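Local coordinates for protein probable oxidoreductase (Pseudomonas aeruginosa, PDB 4B7C) that is probably an NADP-dependent oxidoreductase of the medium-chain dehydrogenase/reductase family, with a Rossmann-fold cofactor domain, at residues B[136-141]-B[295-300]. Sequence-based numbering, arbitrary orientation.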
loop_
_atom_site.group_PDB
_atom_site.type_symbol
_atom_site.label_atom_id
_atom_site.label_comp_id
_atom_site.label_asym_id
_atom_site.label_seq_id
_atom_site.Cartn_x
_atom_site.Cartn_y
_atom_site.Cartn_z
ATOM N N THR B 136 -6.433 6.918 -17.726
ATOM C CA THR B 136 -5.960 6.087 -16.608
ATOM C C THR B 136 -4.448 6.289 -16.442
ATOM O O THR B 136 -3.964 6.574 -15.356
ATOM C CB THR B 136 -6.267 4.595 -16.814
ATOM O OG1 THR B 136 -7.675 4.409 -16.813
ATOM C CG2 THR B 136 -5.633 3.705 -15.684
ATOM N N ALA B 137 -3.715 6.155 -17.546
ATOM C CA ALA B 137 -2.261 6.342 -17.546
ATOM C C ALA B 137 -1.910 7.721 -17.032
ATOM O O ALA B 137 -1.045 7.883 -16.175
ATOM C CB ALA B 137 -1.679 6.138 -18.956
ATOM N N TYR B 138 -2.581 8.719 -17.585
ATOM C CA TYR B 138 -2.305 10.118 -17.284
ATOM C C TYR B 138 -2.486 10.429 -15.797
ATOM O O TYR B 138 -1.562 10.919 -15.134
ATOM C CB TYR B 138 -3.242 11.001 -18.114
ATOM C CG TYR B 138 -2.986 12.475 -18.007
ATOM C CD1 TYR B 138 -2.093 13.110 -18.872
ATOM C CD2 TYR B 138 -3.665 13.257 -17.073
ATOM C CE1 TYR B 138 -1.865 14.468 -18.782
ATOM C CE2 TYR B 138 -3.443 14.623 -16.983
ATOM C CZ TYR B 138 -2.542 15.220 -17.839
ATOM O OH TYR B 138 -2.324 16.573 -17.766
ATOM N N PHE B 139 -3.668 10.133 -15.275
ATOM C CA PHE B 139 -3.968 10.490 -13.883
ATOM C C PHE B 139 -3.280 9.566 -12.871
ATOM O O PHE B 139 -2.769 10.031 -11.862
ATOM C CB PHE B 139 -5.477 10.597 -13.647
ATOM C CG PHE B 139 -6.086 11.786 -14.323
ATOM C CD1 PHE B 139 -5.788 13.059 -13.887
ATOM C CD2 PHE B 139 -6.911 11.633 -15.420
ATOM C CE1 PHE B 139 -6.311 14.167 -14.531
ATOM C CE2 PHE B 139 -7.432 12.737 -16.075
ATOM C CZ PHE B 139 -7.134 14.003 -15.630
ATOM N N ALA B 140 -3.244 8.279 -13.160
ATOM C CA ALA B 140 -2.586 7.311 -12.268
ATOM C C ALA B 140 -1.103 7.630 -12.116
ATOM O O ALA B 140 -0.587 7.725 -11.000
ATOM C CB ALA B 140 -2.793 5.899 -12.763
ATOM N N LEU B 141 -0.421 7.856 -13.238
ATOM C CA LEU B 141 1.008 8.172 -13.188
ATOM C C LEU B 141 1.265 9.500 -12.517
ATOM O O LEU B 141 2.036 9.585 -11.572
ATOM C CB LEU B 141 1.647 8.186 -14.591
ATOM C CG LEU B 141 3.151 8.512 -14.593
ATOM C CD1 LEU B 141 3.922 7.382 -13.912
ATOM C CD2 LEU B 141 3.693 8.747 -16.003
ATOM N N ALA B 295 -3.797 15.552 -26.108
ATOM C CA ALA B 295 -3.983 15.918 -27.523
ATOM C C ALA B 295 -2.774 16.671 -28.097
ATOM O O ALA B 295 -2.371 16.426 -29.228
ATOM C CB ALA B 295 -5.257 16.744 -27.711
ATOM N N THR B 296 -2.197 17.580 -27.321
ATOM C CA THR B 296 -1.024 18.335 -27.780
ATOM C C THR B 296 0.218 17.430 -27.876
ATOM O O THR B 296 1.014 17.555 -28.803
ATOM C CB THR B 296 -0.724 19.560 -26.893
ATOM O OG1 THR B 296 -0.269 19.131 -25.609
ATOM C CG2 THR B 296 -1.970 20.407 -26.724
ATOM N N TRP B 297 0.380 16.521 -26.923
ATOM C CA TRP B 297 1.495 15.565 -26.971
ATOM C C TRP B 297 1.406 14.723 -28.213
ATOM O O TRP B 297 2.404 14.494 -28.898
ATOM C CB TRP B 297 1.522 14.657 -25.741
ATOM C CG TRP B 297 2.053 15.314 -24.479
ATOM C CD1 TRP B 297 2.949 16.376 -24.372
ATOM C CD2 TRP B 297 1.760 14.935 -23.098
ATOM N NE1 TRP B 297 3.206 16.685 -23.061
ATOM C CE2 TRP B 297 2.532 15.855 -22.245
ATOM C CE3 TRP B 297 0.955 13.970 -22.504
ATOM C CZ2 TRP B 297 2.482 15.796 -20.867
ATOM C CZ3 TRP B 297 0.920 13.922 -21.111
ATOM C CH2 TRP B 297 1.665 14.810 -20.313
ATOM N N LEU B 298 0.197 14.268 -28.519
ATOM C CA LEU B 298 -0.047 13.500 -29.739
ATOM C C LEU B 298 0.259 14.325 -30.997
ATOM O O LEU B 298 0.964 13.863 -31.890
ATOM C CB LEU B 298 -1.490 12.999 -29.789
ATOM C CG LEU B 298 -1.858 11.899 -28.801
ATOM C CD1 LEU B 298 -3.368 11.905 -28.635
ATOM C CD2 LEU B 298 -1.368 10.545 -29.291
ATOM N N ALA B 299 -0.283 15.537 -31.045
ATOM C CA ALA B 299 -0.129 16.442 -32.201
ATOM C C ALA B 299 1.335 16.773 -32.475
ATOM O O ALA B 299 1.752 16.852 -33.627
ATOM C CB ALA B 299 -0.910 17.732 -31.980
ATOM N N GLU B 300 2.102 16.945 -31.402
ATOM C CA GLU B 300 3.524 17.283 -31.494
ATOM C C GLU B 300 4.413 16.062 -31.773
ATOM O O GLU B 300 5.609 16.203 -31.989
ATOM C CB GLU B 300 3.993 17.978 -30.214
ATOM C CG GLU B 300 3.417 19.376 -30.039
ATOM C CD GLU B 300 3.719 19.986 -28.679
ATOM O OE1 GLU B 300 4.470 19.371 -27.907
ATOM O OE2 GLU B 300 3.214 21.089 -28.379
#
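Tyr138 and Trp297 bring the rims of their aromatic rings together between helices 132-145 and 287-299, whose closest CA atoms here, those of Tyr138 and Trp297, are 11.7 Å apart. From CB, the Tyr138 side chain sets out toward the other helix with CG anti to the backbone N (chi1 -174°), which carries the ring across the gap. CD1 then meets Trp297 CZ3 at 3.8 Å. CE1 comes closer still, 3.7 Å from Trp297 CZ3 and 3.9 Å from Trp297 CH2. Trp297 CZ3 lies at the edge of the phenol ring, near its plane. With the six-membered ring of Trp297 centred 5.9 Å from the Tyr138 ring and the planes inclined at 48°, the pair is neither an offset nor a T-shaped stack. Along the other rim, Tyr138 CD2 lies 3.6 Å above the centre of the Phe139 ring. At the tip, Tyr138 OH hydrogen-bonds to Glu293 OE1, one turn before Trp297, while Trp297 also packs on Leu172 of helix 161-172. Since no hydrogen bond links 136-141 to 295-300 and their mutual burial is just 69 Å², their direct contact is a small van der Waals one, and the phenol hydroxyl adds a polar link between the helices.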